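Local coordinates for protein putative sugar isomerase (Parabacteroides distasonis, PDB 3LMZ) that is a putative sugar isomerase, probably acting on a sugar substrate through a xylose isomerase-like TIM barrel, at residues E124-Y129 with D155-M160. Residues are numbered along the deposited sequence; the frame is centred on the assembly and turned at random.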
# COMPACT_ATOMS: atom_id res chain seq x y z
N GLU A 124 34.60 -18.88 -13.38
CA GLU A 124 35.63 -18.74 -12.38
C GLU A 124 35.04 -18.68 -10.98
O GLU A 124 35.58 -19.28 -10.02
CB GLU A 124 36.46 -17.49 -12.67
CG GLU A 124 37.51 -17.22 -11.62
CD GLU A 124 38.29 -15.95 -11.81
OE1 GLU A 124 38.00 -15.17 -12.75
OE2 GLU A 124 39.22 -15.69 -10.99
N TYR A 125 33.94 -17.97 -10.79
CA TYR A 125 33.38 -17.66 -9.48
C TYR A 125 32.15 -18.50 -9.10
O TYR A 125 31.77 -18.56 -7.93
CB TYR A 125 33.00 -16.19 -9.36
CG TYR A 125 34.14 -15.27 -9.16
CD1 TYR A 125 34.92 -14.88 -10.24
CD2 TYR A 125 34.48 -14.80 -7.90
CE1 TYR A 125 36.01 -14.06 -10.07
CE2 TYR A 125 35.55 -13.95 -7.70
CZ TYR A 125 36.33 -13.58 -8.79
OH TYR A 125 37.42 -12.76 -8.59
N ASP A 126 31.53 -19.14 -10.08
CA ASP A 126 30.25 -19.84 -9.91
C ASP A 126 29.18 -18.91 -9.33
O ASP A 126 28.54 -19.21 -8.31
CB ASP A 126 30.39 -21.08 -9.02
CG ASP A 126 29.13 -21.96 -9.05
OD1 ASP A 126 28.28 -21.92 -10.03
OD2 ASP A 126 28.98 -22.75 -8.07
N PHE A 127 28.98 -17.77 -10.00
CA PHE A 127 27.93 -16.81 -9.68
C PHE A 127 26.92 -16.73 -10.85
O PHE A 127 27.27 -17.05 -12.00
CB PHE A 127 28.51 -15.37 -9.50
CG PHE A 127 29.42 -15.19 -8.32
CD1 PHE A 127 29.47 -16.06 -7.27
CD2 PHE A 127 30.21 -14.03 -8.27
CE1 PHE A 127 30.32 -15.84 -6.18
CE2 PHE A 127 31.04 -13.80 -7.19
CZ PHE A 127 31.08 -14.68 -6.16
N HIS A 128 25.68 -16.37 -10.53
CA HIS A 128 24.72 -15.97 -11.53
C HIS A 128 24.89 -14.47 -11.79
O HIS A 128 25.30 -13.69 -10.92
CB HIS A 128 23.31 -16.31 -11.09
CG HIS A 128 22.95 -17.77 -11.24
ND1 HIS A 128 23.43 -18.73 -10.37
CD2 HIS A 128 22.18 -18.41 -12.15
CE1 HIS A 128 22.94 -19.91 -10.73
NE2 HIS A 128 22.17 -19.74 -11.79
N TYR A 129 24.58 -14.07 -13.01
CA TYR A 129 24.74 -12.73 -13.51
C TYR A 129 23.47 -12.34 -14.27
O TYR A 129 23.11 -12.98 -15.25
CB TYR A 129 25.95 -12.65 -14.44
CG TYR A 129 26.36 -11.26 -14.84
CD1 TYR A 129 25.67 -10.58 -15.83
CD2 TYR A 129 27.47 -10.63 -14.29
CE1 TYR A 129 26.05 -9.31 -16.22
CE2 TYR A 129 27.85 -9.37 -14.67
CZ TYR A 129 27.17 -8.73 -15.67
OH TYR A 129 27.56 -7.47 -16.05
N ASP A 155 27.00 -19.26 -21.12
CA ASP A 155 26.88 -20.04 -19.91
C ASP A 155 25.44 -19.90 -19.33
O ASP A 155 24.88 -18.79 -19.33
CB ASP A 155 27.88 -19.50 -18.89
CG ASP A 155 28.07 -20.41 -17.72
OD1 ASP A 155 27.14 -20.45 -16.87
OD2 ASP A 155 29.12 -21.12 -17.66
N PRO A 156 24.88 -21.01 -18.83
CA PRO A 156 23.54 -20.98 -18.25
C PRO A 156 23.36 -20.02 -17.08
O PRO A 156 22.21 -19.65 -16.75
CB PRO A 156 23.37 -22.40 -17.78
CG PRO A 156 24.20 -23.20 -18.62
CD PRO A 156 25.40 -22.38 -18.95
N ARG A 157 24.46 -19.61 -16.41
CA ARG A 157 24.41 -18.69 -15.30
C ARG A 157 24.29 -17.19 -15.65
O ARG A 157 24.20 -16.36 -14.77
CB ARG A 157 25.60 -18.95 -14.38
CG ARG A 157 25.55 -20.27 -13.63
CD ARG A 157 26.88 -20.65 -13.05
NE ARG A 157 27.85 -20.98 -14.10
CZ ARG A 157 29.00 -21.59 -13.91
NH1 ARG A 157 29.39 -22.01 -12.70
NH2 ARG A 157 29.79 -21.88 -14.96
N ILE A 158 24.29 -16.88 -16.95
CA ILE A 158 24.08 -15.55 -17.45
C ILE A 158 22.65 -15.41 -17.95
O ILE A 158 22.16 -16.17 -18.75
CB ILE A 158 25.03 -15.19 -18.58
CG1 ILE A 158 26.49 -15.41 -18.19
CG2 ILE A 158 24.78 -13.74 -18.95
CD1 ILE A 158 27.52 -15.23 -19.35
N GLY A 159 21.94 -14.43 -17.40
CA GLY A 159 20.57 -14.15 -17.81
C GLY A 159 20.20 -12.69 -17.64
O GLY A 159 21.02 -11.80 -17.81
N MSE A 160 18.97 -12.50 -17.21
CA MSE A 160 18.35 -11.18 -17.10
C MSE A 160 17.79 -10.90 -15.71
O MSE A 160 17.41 -11.81 -14.96
CB MSE A 160 17.21 -10.98 -18.14
CG MSE A 160 15.93 -11.79 -17.87
SE MSE A 160 14.71 -11.59 -19.33
CE MSE A 160 15.65 -12.70 -20.58
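Arg157 sets CG beside its own backbone N and bends at chi3 (-68°), which carries its guanidinium to Asp126. Asp126 answers with CG anti to its N (chi1 -170°), bringing OD1 within 2.9 Å of Arg157 NH1. This salt bridge lies where two neighbouring parallel strands of the TIM barrel, 128-132 and 158-163, begin. The strands belong to one beta-alpha-beta unit, with helix 144-151 between them in sequence. Asp126 is the first residue after helix 115-125 to leave helical phi/psi, and its phi is positive.

On the arginine side OD1 of Asp126 lies in the guanidinium plane. On the aspartate side NH1 comes from above the carboxylate plane, and the two planes are 64° apart. Asp155 holds the same guanidinium side-on. Asp155 OD1 takes Arg157 NE and Asp155 OD2 takes Arg157 NH2, both at 2.9 Å. Asp155 OD1 also accepts the backbone N of Arg157, which makes an Asx turn at the start of a type I beta turn. Lys123 adds a second positive partner at Asp155 OD2.

The arginine's aliphatic part is used as well. Arg157 CG lies over one face of the His128 ring, 3.9 Å from its centroid, in a CH-pi contact. Phe186 meets the same ring edge-to-face. With an alanine in place of Arg157, Asp126 would probably lose its salt-bridge mate, Asp155 would keep only Lys123 of the two cations named here, and that face of His128 would lose its cover.

The strands are paired by their backbones. Tyr129 N donates to Arg157 O at 2.9 Å. Tyr129 O then accepts Gly159 N at 2.8 Å, in a nearly straight bond. Ile158 CA makes a CA-H...O contact with Tyr129 O at 3.5 Å.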